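Local atomic coordinates of ARO (armadillo repeats only protein) (Plasmodium falciparum Santa Lucia, PDB entry 5EWP), a protein that is an armadillo-repeats-only protein of the malaria parasite, probably a protein-binding factor in moving rhoptries to the parasite's apical pole and attaching them there. Residues P55-A60 and E99-H104; Y78-R83 and V115-N120; N177-P182 and K229-C234; N223-L228 and V245-L250. One frame throughout, in Å; residues are numbered along the deposited sequence.

Interaction 1: residues P55-A60 and E99-H104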
loop_
_atom_site.group_PDB
_atom_site.type_symbol
_atom_site.label_atom_id
_atom_site.label_comp_id
_atom_site.label_asym_id
_atom_site.label_seq_id
_atom_site.Cartn_x
_atom_site.Cartn_y
_atom_site.Cartn_z
ATOM N N PRO A 55 -6.361 -16.500 -1.083
ATOM C CA PRO A 55 -7.451 -16.446 -0.100
ATOM C C PRO A 55 -7.788 -17.836 0.429
ATOM O O PRO A 55 -7.886 -18.771 -0.368
ATOM C CB PRO A 55 -8.612 -15.843 -0.901
ATOM C CG PRO A 55 -7.920 -14.946 -1.898
ATOM C CD PRO A 55 -6.666 -15.713 -2.292
ATOM N N LYS A 56 -7.930 -17.967 1.745
ATOM C CA LYS A 56 -8.196 -19.265 2.354
ATOM C C LYS A 56 -9.597 -19.329 2.949
ATOM O O LYS A 56 -10.064 -20.401 3.373
ATOM C CB LYS A 56 -7.147 -19.571 3.439
ATOM C CG LYS A 56 -5.711 -19.586 2.908
ATOM C CD LYS A 56 -4.690 -20.141 3.921
ATOM C CE LYS A 56 -5.009 -19.755 5.364
ATOM N NZ LYS A 56 -4.391 -18.468 5.816
ATOM N N THR A 57 -10.265 -18.180 2.959
ATOM C CA THR A 57 -11.626 -18.043 3.485
ATOM C C THR A 57 -12.467 -17.136 2.607
ATOM O O THR A 57 -11.931 -16.358 1.819
ATOM C CB THR A 57 -11.654 -17.460 4.919
ATOM O OG1 THR A 57 -10.959 -16.207 4.925
ATOM C CG2 THR A 57 -11.009 -18.401 5.937
ATOM N N ILE A 58 -13.786 -17.206 2.769
ATOM C CA ILE A 58 -14.683 -16.308 2.054
ATOM C C ILE A 58 -14.343 -14.847 2.389
ATOM O O ILE A 58 -14.438 -13.962 1.535
ATOM C CB ILE A 58 -16.158 -16.623 2.392
ATOM C CG1 ILE A 58 -16.575 -17.926 1.717
ATOM C CG2 ILE A 58 -17.083 -15.503 1.956
ATOM C CD1 ILE A 58 -16.583 -17.838 0.210
ATOM N N GLY A 59 -13.921 -14.606 3.626
ATOM C CA GLY A 59 -13.526 -13.266 4.050
ATOM C C GLY A 59 -12.398 -12.688 3.211
ATOM O O GLY A 59 -12.497 -11.579 2.683
ATOM N N ALA A 60 -11.309 -13.438 3.069
ATOM C CA ALA A 60 -10.200 -12.964 2.248
ATOM C C ALA A 60 -10.577 -12.898 0.764
ATOM O O ALA A 60 -10.105 -12.029 0.032
ATOM C CB ALA A 60 -8.987 -13.847 2.445
ATOM N N GLU A 99 -3.463 -14.001 9.535
ATOM C CA GLU A 99 -3.612 -14.759 8.295
ATOM C C GLU A 99 -3.042 -13.937 7.146
ATOM O O GLU A 99 -3.515 -12.838 6.862
ATOM C CB GLU A 99 -5.071 -15.125 8.037
ATOM C CG GLU A 99 -5.639 -16.041 9.111
ATOM C CD GLU A 99 -4.721 -17.238 9.405
ATOM O OE1 GLU A 99 -4.280 -17.929 8.456
ATOM O OE2 GLU A 99 -4.431 -17.484 10.592
ATOM N N LEU A 100 -2.022 -14.474 6.493
ATOM C CA LEU A 100 -1.295 -13.728 5.478
ATOM C C LEU A 100 -2.214 -13.279 4.338
ATOM O O LEU A 100 -2.070 -12.158 3.838
ATOM C CB LEU A 100 -0.144 -14.597 4.964
ATOM C CG LEU A 100 1.220 -14.030 4.606
ATOM C CD1 LEU A 100 1.639 -12.974 5.606
ATOM C CD2 LEU A 100 2.206 -15.184 4.649
ATOM N N ASP A 101 -3.180 -14.121 3.958
ATOM C CA ASP A 101 -4.050 -13.785 2.830
ATOM C C ASP A 101 -4.996 -12.628 3.163
ATOM O O ASP A 101 -5.335 -11.842 2.292
ATOM C CB ASP A 101 -4.852 -15.007 2.356
ATOM C CG ASP A 101 -5.617 -15.694 3.475
ATOM O OD1 ASP A 101 -5.032 -15.944 4.548
ATOM O OD2 ASP A 101 -6.810 -15.998 3.259
ATOM N N ARG A 102 -5.385 -12.508 4.427
ATOM C CA ARG A 102 -6.242 -11.405 4.853
ATOM C C ARG A 102 -5.491 -10.087 4.822
ATOM O O ARG A 102 -6.008 -9.057 4.345
ATOM C CB ARG A 102 -6.798 -11.674 6.267
ATOM C CG ARG A 102 -8.006 -12.592 6.241
ATOM C CD ARG A 102 -8.586 -12.882 7.631
ATOM N NE ARG A 102 -9.707 -13.786 7.470
ATOM C CZ ARG A 102 -10.982 -13.411 7.463
ATOM N NH1 ARG A 102 -11.312 -12.145 7.686
ATOM N NH2 ARG A 102 -11.935 -14.316 7.268
ATOM N N VAL A 103 -4.269 -10.105 5.339
ATOM C CA VAL A 103 -3.462 -8.889 5.341
ATOM C C VAL A 103 -3.165 -8.483 3.903
ATOM O O VAL A 103 -3.347 -7.332 3.526
ATOM C CB VAL A 103 -2.153 -9.054 6.095
ATOM C CG1 VAL A 103 -1.333 -7.744 5.989
ATOM C CG2 VAL A 103 -2.430 -9.412 7.552
ATOM N N HIS A 104 -2.710 -9.441 3.090
ATOM C CA HIS A 104 -2.348 -9.101 1.715
ATOM C C HIS A 104 -3.518 -8.536 0.930
ATOM O O HIS A 104 -3.364 -7.558 0.212
ATOM C CB HIS A 104 -1.794 -10.322 0.996
ATOM C CG HIS A 104 -0.431 -10.720 1.456
ATOM N ND1 HIS A 104 0.196 -11.867 1.014
ATOM C CD2 HIS A 104 0.445 -10.107 2.286
ATOM C CE1 HIS A 104 1.384 -11.960 1.583
ATOM N NE2 HIS A 104 1.566 -10.897 2.350
HETATM O O HOH W 1 -8.317 -16.316 5.523
#
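Lys56 reaches across to Glu99 and Asp101, and this salt-bridge network ties together the starts of two helices, 58-70 and 100-113, in the armadillo fold of stacked helices. The lysine side chain meets each acid at about a right angle. Bends at chi3 (-36°) and chi4 (-90°) curl its end round so that NZ lies within range of both carboxylates. Lys56 NZ sits 2.7 Å from Glu99 OE1, on the anti lone pair of that oxygen. The second salt bridge, from Lys56 NZ to Asp101 OD1 at 2.9 Å, arrives from above the carboxylate plane instead.

Asp101 is gripped by the same residue a second time: Lys56 N donates to Asp101 OD2 at 2.7 Å, also well out of the plane. With one oxygen on the lysine ammonium and the other on its backbone amide, the rotation of this buried carboxylate is largely fixed, and the nearby positive charge should favour its ionised form. A water adds to the grip, donating to Asp101 OD2 at 2.7 Å while also hydrogen-bonded to Thr57 OG1.

Thr57 is the N-cap of helix 58-70, its OG1 taking a weak bond from Ala60 N. Arg102 runs extended from CG to NE and crosses Thr57 at roughly a right angle, with Ala60 N over one guanidinium face. Arg102 NH2 gives Thr57 OG1 only a weak bond, 3.2 Å long, whereas Arg102 NH1 is hydrogen-bonded to Cys35 O. Between the two helix starts, Ala60 CB presses to 3.2 Å from Asp101 OD2.

Interaction 2: residues Y78-R83 and V115-N120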
loop_
_atom_site.group_PDB
_atom_site.type_symbol
_atom_site.label_atom_id
_atom_site.label_comp_id
_atom_site.label_asym_id
_atom_site.label_seq_id
_atom_site.Cartn_x
_atom_site.Cartn_y
_atom_site.Cartn_z
ATOM N N TYR A 78 -16.376 2.634 -8.290
ATOM C CA TYR A 78 -16.296 1.592 -7.274
ATOM C C TYR A 78 -15.521 2.068 -6.038
ATOM O O TYR A 78 -15.826 1.663 -4.907
ATOM C CB TYR A 78 -15.671 0.323 -7.854
ATOM C CG TYR A 78 -16.666 -0.520 -8.639
ATOM C CD1 TYR A 78 -17.825 -0.997 -8.038
ATOM C CD2 TYR A 78 -16.438 -0.843 -9.969
ATOM C CE1 TYR A 78 -18.735 -1.767 -8.746
ATOM C CE2 TYR A 78 -17.345 -1.616 -10.689
ATOM C CZ TYR A 78 -18.488 -2.072 -10.067
ATOM O OH TYR A 78 -19.386 -2.845 -10.766
ATOM N N LYS A 79 -14.528 2.929 -6.248
ATOM C CA LYS A 79 -13.707 3.402 -5.134
ATOM C C LYS A 79 -14.522 4.180 -4.121
ATOM O O LYS A 79 -14.257 4.112 -2.919
ATOM C CB LYS A 79 -12.536 4.255 -5.645
ATOM C CG LYS A 79 -11.507 3.432 -6.424
ATOM C CD LYS A 79 -10.351 4.304 -6.895
ATOM C CE LYS A 79 -9.397 3.479 -7.742
ATOM N NZ LYS A 79 -8.151 4.224 -8.032
ATOM N N ASP A 80 -15.512 4.932 -4.599
ATOM C CA ASP A 80 -16.406 5.646 -3.702
ATOM C C ASP A 80 -17.419 4.710 -3.057
ATOM O O ASP A 80 -17.705 4.843 -1.872
ATOM C CB ASP A 80 -17.157 6.769 -4.437
ATOM C CG ASP A 80 -16.249 7.916 -4.847
ATOM O OD1 ASP A 80 -15.403 8.352 -4.030
ATOM O OD2 ASP A 80 -16.391 8.394 -5.991
ATOM N N ALA A 81 -17.977 3.786 -3.838
ATOM C CA ALA A 81 -18.966 2.843 -3.311
ATOM C C ALA A 81 -18.374 2.026 -2.161
ATOM O O ALA A 81 -19.044 1.738 -1.161
ATOM C CB ALA A 81 -19.475 1.926 -4.417
ATOM N N ILE A 82 -17.110 1.645 -2.315
ATOM C CA ILE A 82 -16.450 0.849 -1.293
ATOM C C ILE A 82 -16.258 1.663 -0.016
ATOM O O ILE A 82 -16.525 1.188 1.073
ATOM C CB ILE A 82 -15.118 0.310 -1.817
ATOM C CG1 ILE A 82 -15.410 -0.733 -2.905
ATOM C CG2 ILE A 82 -14.282 -0.321 -0.669
ATOM C CD1 ILE A 82 -14.204 -1.177 -3.728
ATOM N N ARG A 83 -15.858 2.922 -0.140
ATOM C CA ARG A 83 -15.743 3.755 1.055
ATOM C C ARG A 83 -17.095 3.881 1.760
ATOM O O ARG A 83 -17.189 3.736 2.971
ATOM C CB ARG A 83 -15.221 5.155 0.701
ATOM C CG ARG A 83 -15.106 6.077 1.924
ATOM C CD ARG A 83 -14.709 7.493 1.516
ATOM N NE ARG A 83 -15.776 8.155 0.769
ATOM C CZ ARG A 83 -15.765 8.393 -0.540
ATOM N NH1 ARG A 83 -14.739 8.018 -1.293
ATOM N NH2 ARG A 83 -16.809 9.006 -1.104
ATOM N N VAL A 115 -5.683 5.436 -4.785
ATOM C CA VAL A 115 -5.291 6.047 -6.050
ATOM C C VAL A 115 -6.402 6.936 -6.592
ATOM O O VAL A 115 -7.538 6.497 -6.783
ATOM C CB VAL A 115 -4.918 4.999 -7.110
ATOM C CG1 VAL A 115 -4.574 5.689 -8.428
ATOM C CG2 VAL A 115 -3.734 4.175 -6.624
ATOM N N ASP A 116 -6.061 8.198 -6.836
ATOM C CA ASP A 116 -7.021 9.141 -7.394
ATOM C C ASP A 116 -8.308 9.198 -6.579
ATOM O O ASP A 116 -9.415 9.198 -7.136
ATOM C CB ASP A 116 -7.352 8.792 -8.855
ATOM C CG ASP A 116 -6.187 9.041 -9.803
ATOM O OD1 ASP A 116 -5.309 9.865 -9.483
ATOM O OD2 ASP A 116 -6.150 8.404 -10.874
ATOM N N ASN A 117 -8.183 9.228 -5.256
ATOM C CA ASN A 117 -9.381 9.342 -4.438
ATOM C C ASN A 117 -9.016 9.917 -3.095
ATOM O O ASN A 117 -8.639 9.213 -2.156
ATOM C CB ASN A 117 -10.118 7.990 -4.290
ATOM C CG ASN A 117 -11.525 8.178 -3.757
ATOM O OD1 ASN A 117 -11.714 8.631 -2.623
ATOM N ND2 ASN A 117 -12.522 7.857 -4.573
ATOM N N VAL A 118 -9.080 11.240 -3.034
ATOM C CA VAL A 118 -8.670 11.965 -1.855
ATOM C C VAL A 118 -9.513 11.638 -0.625
ATOM O O VAL A 118 -8.985 11.503 0.489
ATOM C CB VAL A 118 -8.708 13.468 -2.174
ATOM C CG1 VAL A 118 -8.672 14.249 -0.921
ATOM C CG2 VAL A 118 -7.525 13.801 -3.080
ATOM N N LYS A 119 -10.817 11.473 -0.815
ATOM C CA LYS A 119 -11.684 11.122 0.308
ATOM C C LYS A 119 -11.267 9.807 0.954
ATOM O O LYS A 119 -11.271 9.685 2.173
ATOM C CB LYS A 119 -13.140 11.027 -0.137
ATOM C CG LYS A 119 -13.785 12.400 -0.332
ATOM C CD LYS A 119 -15.261 12.301 -0.633
ATOM C CE LYS A 119 -15.863 13.696 -0.724
ATOM N NZ LYS A 119 -17.344 13.658 -0.899
ATOM N N ASN A 120 -10.919 8.828 0.127
ATOM C CA ASN A 120 -10.466 7.546 0.656
ATOM C C ASN A 120 -9.185 7.682 1.454
ATOM O O ASN A 120 -9.021 7.036 2.490
ATOM C CB ASN A 120 -10.245 6.533 -0.474
ATOM C CG ASN A 120 -11.545 6.032 -1.062
ATOM O OD1 ASN A 120 -12.608 6.290 -0.523
ATOM N ND2 ASN A 120 -11.454 5.274 -2.167
#
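Asn117, the N-cap of helix 118-126, faces Asp80 and Arg83 on helix 77-84 while its OD1 caps Asn120 N at 2.9 Å. The other end of the same amide works across the contact: Asn117 ND2 donates to Asp80 OD1 at 3.0 Å in a nearly straight bond (169°). Here the acid lies in the plane of the amide, but the donor stands above the plane of the carboxylate. Asp80 OD1 also receives Arg83 NH1 at 2.8 Å, on its anti lone pair, in a salt bridge within helix 77-84. One donor from helix 77-84 and one from the N-cap of helix 118-126 thus share that oxygen.

Asn120, one turn further on, uses both ends of its amide. Asn120 ND2 bonds Lys79 O at 3.1 Å and also Leu113 O, and Asn120 OD1 accepts from Arg83 NH1 at 2.8 Å, close to the guanidinium plane. Within the armadillo fold this contact joins helix 77-84 to the start of helix 118-126, near the surface of the stack. Lys119 CB rests over one guanidinium face of Arg83, offset toward its rim; the bend at chi3 (68°) of the arginine turns the group back to meet both Asp80 and Asn120. Further along, Lys79 stretches fully beyond CG, and NZ reaches Val115 O at 2.7 Å, from above the carbonyl plane, with a weak bond to Phe112 O as well.

Interaction 3: residues N177-P182 and K229-C234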
loop_
_atom_site.group_PDB
_atom_site.type_symbol
_atom_site.label_atom_id
_atom_site.label_comp_id
_atom_site.label_asym_id
_atom_site.label_seq_id
_atom_site.Cartn_x
_atom_site.Cartn_y
_atom_site.Cartn_z
ATOM N N ASN A 177 14.822 2.858 4.307
ATOM C CA ASN A 177 15.265 1.476 4.154
ATOM C C ASN A 177 14.901 0.863 2.808
ATOM O O ASN A 177 15.593 -0.034 2.319
ATOM C CB ASN A 177 14.691 0.601 5.266
ATOM C CG ASN A 177 15.339 0.868 6.602
ATOM O OD1 ASN A 177 16.284 1.654 6.699
ATOM N ND2 ASN A 177 14.838 0.216 7.644
ATOM N N LEU A 178 13.834 1.349 2.188
ATOM C CA LEU A 178 13.470 0.847 0.869
ATOM C C LEU A 178 14.483 1.268 -0.189
ATOM O O LEU A 178 14.483 0.731 -1.290
ATOM C CB LEU A 178 12.062 1.313 0.465
ATOM C CG LEU A 178 10.919 0.722 1.304
ATOM C CD1 LEU A 178 9.543 1.205 0.848
ATOM C CD2 LEU A 178 10.977 -0.773 1.295
ATOM N N LEU A 179 15.356 2.220 0.144
ATOM C CA LEU A 179 16.403 2.631 -0.790
ATOM C C LEU A 179 17.540 1.604 -0.895
ATOM O O LEU A 179 18.300 1.601 -1.869
ATOM C CB LEU A 179 16.996 3.977 -0.372
ATOM C CG LEU A 179 16.055 5.179 -0.318
ATOM C CD1 LEU A 179 16.762 6.360 0.362
ATOM C CD2 LEU A 179 15.595 5.558 -1.715
ATOM N N GLU A 180 17.659 0.737 0.100
ATOM C CA GLU A 180 18.760 -0.226 0.133
ATOM C C GLU A 180 18.724 -1.225 -1.024
ATOM O O GLU A 180 17.658 -1.643 -1.467
ATOM C CB GLU A 180 18.774 -0.979 1.467
ATOM C CG GLU A 180 19.196 -0.104 2.637
ATOM C CD GLU A 180 19.244 -0.850 3.961
ATOM O OE1 GLU A 180 18.944 -2.064 3.986
ATOM O OE2 GLU A 180 19.564 -0.210 4.983
ATOM N N LEU A 181 19.900 -1.581 -1.529
ATOM C CA LEU A 181 20.011 -2.635 -2.533
ATOM C C LEU A 181 19.757 -3.998 -1.898
ATOM O O LEU A 181 20.000 -4.174 -0.704
ATOM C CB LEU A 181 21.403 -2.617 -3.182
ATOM C CG LEU A 181 21.739 -1.450 -4.112
ATOM C CD1 LEU A 181 23.181 -1.552 -4.602
ATOM C CD2 LEU A 181 20.780 -1.382 -5.280
ATOM N N PRO A 182 19.288 -4.975 -2.697
ATOM C CA PRO A 182 19.262 -6.378 -2.269
ATOM C C PRO A 182 20.686 -6.845 -1.972
ATOM O O PRO A 182 21.605 -6.385 -2.647
ATOM C CB PRO A 182 18.680 -7.116 -3.479
ATOM C CG PRO A 182 18.016 -6.078 -4.298
ATOM C CD PRO A 182 18.737 -4.797 -4.050
ATOM N N LYS A 229 23.809 7.611 -2.057
ATOM C CA LYS A 229 25.151 7.534 -2.636
ATOM C C LYS A 229 25.383 6.174 -3.295
ATOM O O LYS A 229 25.982 6.087 -4.370
ATOM C CB LYS A 229 26.222 7.808 -1.578
ATOM C CG LYS A 229 26.521 9.281 -1.381
ATOM C CD LYS A 229 27.294 9.517 -0.099
ATOM C CE LYS A 229 27.594 10.996 0.100
ATOM N NZ LYS A 229 28.239 11.247 1.425
ATOM N N THR A 230 24.897 5.116 -2.651
ATOM C CA THR A 230 24.984 3.770 -3.213
ATOM C C THR A 230 24.152 3.648 -4.488
ATOM O O THR A 230 24.581 3.032 -5.463
ATOM C CB THR A 230 24.531 2.704 -2.195
ATOM O OG1 THR A 230 25.389 2.745 -1.048
ATOM C CG2 THR A 230 24.589 1.311 -2.803
ATOM N N LEU A 231 22.953 4.221 -4.472
ATOM C CA LEU A 231 22.070 4.143 -5.630
ATOM C C LEU A 231 22.584 4.911 -6.852
ATOM O O LEU A 231 22.392 4.474 -7.990
ATOM C CB LEU A 231 20.670 4.647 -5.264
ATOM C CG LEU A 231 19.809 3.748 -4.376
ATOM C CD1 LEU A 231 18.438 4.391 -4.138
ATOM C CD2 LEU A 231 19.654 2.365 -4.989
ATOM N N GLN A 232 23.235 6.050 -6.633
ATOM C CA GLN A 232 23.646 6.885 -7.765
ATOM C C GLN A 232 24.802 6.308 -8.583
ATOM O O GLN A 232 25.279 6.953 -9.514
ATOM C CB GLN A 232 24.015 8.289 -7.287
ATOM C CG GLN A 232 25.212 8.349 -6.374
ATOM C CD GLN A 232 25.692 9.765 -6.160
ATOM O OE1 GLN A 232 25.007 10.724 -6.522
ATOM N NE2 GLN A 232 26.873 9.909 -5.568
ATOM N N GLN A 233 25.239 5.096 -8.249
ATOM C CA GLN A 233 26.296 4.431 -9.009
ATOM C C GLN A 233 25.786 3.179 -9.725
ATOM O O GLN A 233 26.566 2.404 -10.275
ATOM C CB GLN A 233 27.464 4.070 -8.088
ATOM N N CYS A 234 24.472 2.983 -9.712
ATOM C CA CYS A 234 23.852 1.843 -10.388
ATOM C C CYS A 234 23.775 2.058 -11.901
ATOM O O CYS A 234 23.718 3.196 -12.364
ATOM C CB CYS A 234 22.456 1.579 -9.808
ATOM S SG CYS A 234 22.473 1.073 -8.073
#
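Leu231 pushes its side chain from the last turn of helix 224-231 toward Leu179 and Leu181. CB makes none of the close approaches; the contact begins at Leu231 CG, which lies 3.6 Å from Leu179 O. With CG anti to the carbonyl carbon (chi1 -73°), the branch point swings across and both methyls arrive at the opposite segment. Leu231 CD1 leans against the Leu179 side chain, 3.9 Å from Leu179 CD2, and the two leucines cross at about a right angle. Leu231 CD2 lies 3.5 Å from Leu179 O, so the carbonyl oxygen is packed by CG and both methyls in van der Waals contact. Leu231 CD2 also comes within 3.9 Å of Leu181 CD2, as those two side chains slide past each other in opposite directions.

In the armadillo fold this joins two parts far apart in sequence: the turn that follows helix 171-177, a type I beta turn from Asn177 to Glu180, and the end of helix 224-231, where a second type I turn runs from Leu231 to Cys234. That turn, with Cys234 N bonded to Leu231 O at 3.1 Å, brings the sulfur back to the same apolar patch, and Leu181 CD2 lies 4.1 Å from Cys234 SG. The other Leu181 methyl, CD1, meets Thr230 CG2 at 3.7 Å. No hydrogen bond links the two segments. Leu191 also packs on Leu181 and Cys234, while Leu179 presses onto Ala197, Ile198 and Leu201 of helix 192-205, and Leu231 touches Ser243 of helix 237-250.

Interaction 4: residues N223-L228 and V245-L250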
loop_
_atom_site.group_PDB
_atom_site.type_symbol
_atom_site.label_atom_id
_atom_site.label_comp_id
_atom_site.label_asym_id
_atom_site.label_seq_id
_atom_site.Cartn_x
_atom_site.Cartn_y
_atom_site.Cartn_z
ATOM N N ASN A 223 19.444 7.354 7.119
ATOM C CA ASN A 223 20.429 6.742 6.227
ATOM C C ASN A 223 20.243 7.146 4.774
ATOM O O ASN A 223 20.771 6.487 3.884
ATOM C CB ASN A 223 20.368 5.217 6.307
ATOM C CG ASN A 223 20.911 4.678 7.608
ATOM O OD1 ASN A 223 20.364 3.731 8.174
ATOM N ND2 ASN A 223 21.981 5.289 8.101
ATOM N N SER A 224 19.480 8.211 4.532
ATOM C CA SER A 224 19.129 8.589 3.169
ATOM C C SER A 224 20.357 8.868 2.311
ATOM O O SER A 224 20.512 8.288 1.241
ATOM C CB SER A 224 18.208 9.821 3.160
ATOM O OG SER A 224 18.830 10.951 3.763
ATOM N N ILE A 225 21.231 9.746 2.795
ATOM C CA ILE A 225 22.408 10.153 2.031
ATOM C C ILE A 225 23.307 8.953 1.733
ATOM O O ILE A 225 23.738 8.758 0.597
ATOM C CB ILE A 225 23.200 11.243 2.775
ATOM C CG1 ILE A 225 22.390 12.541 2.797
ATOM C CG2 ILE A 225 24.551 11.470 2.126
ATOM C CD1 ILE A 225 22.961 13.609 3.690
ATOM N N LYS A 226 23.556 8.142 2.755
ATOM C CA LYS A 226 24.296 6.896 2.589
ATOM C C LYS A 226 23.691 6.015 1.497
ATOM O O LYS A 226 24.396 5.553 0.596
ATOM C CB LYS A 226 24.329 6.121 3.907
ATOM C CG LYS A 226 24.876 4.707 3.781
ATOM C CD LYS A 226 24.790 3.977 5.104
ATOM C CE LYS A 226 25.160 2.501 4.948
ATOM N NZ LYS A 226 24.603 1.697 6.071
ATOM N N ASN A 227 22.380 5.782 1.578
ATOM C CA ASN A 227 21.729 4.876 0.635
ATOM C C ASN A 227 21.685 5.461 -0.762
ATOM O O ASN A 227 21.866 4.742 -1.748
ATOM C CB ASN A 227 20.313 4.526 1.099
ATOM C CG ASN A 227 20.299 3.717 2.380
ATOM O OD1 ASN A 227 21.330 3.205 2.815
ATOM N ND2 ASN A 227 19.125 3.586 2.986
ATOM N N LEU A 228 21.442 6.771 -0.835
ATOM C CA LEU A 228 21.379 7.477 -2.104
ATOM C C LEU A 228 22.727 7.451 -2.814
ATOM O O LEU A 228 22.780 7.299 -4.032
ATOM C CB LEU A 228 20.909 8.916 -1.891
ATOM C CG LEU A 228 19.418 9.049 -1.567
ATOM C CD1 LEU A 228 19.067 10.474 -1.183
ATOM C CD2 LEU A 228 18.590 8.601 -2.751
ATOM N N VAL A 245 19.671 13.695 -7.822
ATOM C CA VAL A 245 18.815 14.851 -7.561
ATOM C C VAL A 245 18.415 14.988 -6.090
ATOM O O VAL A 245 18.538 16.072 -5.509
ATOM C CB VAL A 245 17.536 14.800 -8.420
ATOM C CG1 VAL A 245 16.551 15.875 -7.985
ATOM C CG2 VAL A 245 17.884 14.962 -9.895
ATOM N N LEU A 246 17.942 13.901 -5.482
ATOM C CA LEU A 246 17.547 13.963 -4.079
ATOM C C LEU A 246 18.767 14.153 -3.195
ATOM O O LEU A 246 18.706 14.872 -2.197
ATOM C CB LEU A 246 16.776 12.708 -3.663
ATOM C CG LEU A 246 16.339 12.618 -2.193
ATOM C CD1 LEU A 246 15.567 13.850 -1.742
ATOM C CD2 LEU A 246 15.507 11.361 -1.959
ATOM N N LEU A 247 19.873 13.515 -3.574
ATOM C CA LEU A 247 21.120 13.615 -2.822
ATOM C C LEU A 247 21.566 15.070 -2.698
ATOM O O LEU A 247 21.856 15.548 -1.600
ATOM C CB LEU A 247 22.214 12.784 -3.493
ATOM C CG LEU A 247 23.493 12.522 -2.699
ATOM C CD1 LEU A 247 23.179 11.999 -1.309
ATOM C CD2 LEU A 247 24.382 11.552 -3.454
ATOM N N LEU A 248 21.591 15.771 -3.830
ATOM C CA LEU A 248 21.942 17.187 -3.870
ATOM C C LEU A 248 21.077 18.021 -2.929
ATOM O O LEU A 248 21.554 18.976 -2.318
ATOM C CB LEU A 248 21.819 17.732 -5.296
ATOM C CG LEU A 248 22.745 17.130 -6.355
ATOM C CD1 LEU A 248 22.505 17.780 -7.714
ATOM C CD2 LEU A 248 24.203 17.251 -5.935
ATOM N N ARG A 249 19.798 17.667 -2.828
ATOM C CA ARG A 249 18.875 18.403 -1.978
ATOM C C ARG A 249 19.224 18.256 -0.503
ATOM O O ARG A 249 19.060 19.193 0.280
ATOM C CB ARG A 249 17.435 17.937 -2.226
ATOM C CG ARG A 249 16.392 18.825 -1.596
ATOM C CD ARG A 249 14.985 18.254 -1.720
ATOM N NE ARG A 249 14.460 18.283 -3.087
ATOM C CZ ARG A 249 13.913 19.353 -3.663
ATOM N NH1 ARG A 249 13.856 20.506 -3.009
ATOM N NH2 ARG A 249 13.451 19.282 -4.905
ATOM N N LEU A 250 19.697 17.071 -0.134
ATOM C CA LEU A 250 19.985 16.748 1.260
ATOM C C LEU A 250 21.393 17.148 1.669
ATOM O O LEU A 250 21.686 17.274 2.857
ATOM C CB LEU A 250 19.798 15.248 1.506
ATOM C CG LEU A 250 18.405 14.676 1.238
ATOM C CD1 LEU A 250 18.436 13.150 1.314
ATOM C CD2 LEU A 250 17.400 15.245 2.225
#
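Leu228 and Ile225 on helix 224-231 pack against Leu246, Leu247 and Leu250 on helix 237-250, so that the last two helices of the armadillo stack lie as an antiparallel pair, 148° apart and 9.7 Å between the axes of the short segments.

Apolar packing carries the contact. Leu228 sends CD1 between two leucines one turn apart, 3.6 Å from Leu246 CG and 3.7 Å from Leu250 CD1, crossing each at about a right angle. Leu247 answers from the other helix. Leu247 CG is anti to the backbone N (chi1 -167°), which carries Leu247 CD1 over to Ile225 CG2 at 3.7 Å and to Leu228 CB at 3.9 Å; a single methyl thus touches two residues one turn apart. Alongside it, Ile225 and Leu250 run past one another in opposite directions, with Ile225 CG1 4.0 Å from Leu250 CB.

Polar atoms take little part, and no hydrogen bond crosses between the helices. Ser224 OG does lie against Leu250 CD1 at 3.3 Å, a close approach of a methyl to a hydroxyl. The serine oxygen has its polar partner elsewhere, in a hydrogen bond with Val219 O at the end of the preceding helix, so it can sit buried beside the leucine.

Other helices close in round this leucine-rich seam: Leu246 also packs on Leu201, Glu202 and Ile205 of helix 192-205, and Leu250 on Leu216, Val219 and Lys220 of helix 213-220.

How the interactions relate
Interactions 1 and 2 are polar. Interaction 1 is partly buried and has salt bridges across it; interaction 2 lies at the surface and is held by hydrogen bonds, two from asparagine amides. Each includes one side-chain N-cap. Their segments alternate along the chain, and their centres are 22 Å apart; together they connect the region of helices 58-70 and 77-84 to that of helices 100-113 and 118-126. Interactions 3 and 4 are buried and apolar, built mainly of leucine methyls with no hydrogen bond across. They share helix 224-231, their centres are about 10 Å apart, and they touch directly where Leu179 CB meets Asn227 CB. Interactions 1 and 4 lie on opposite sides of the chain's centre.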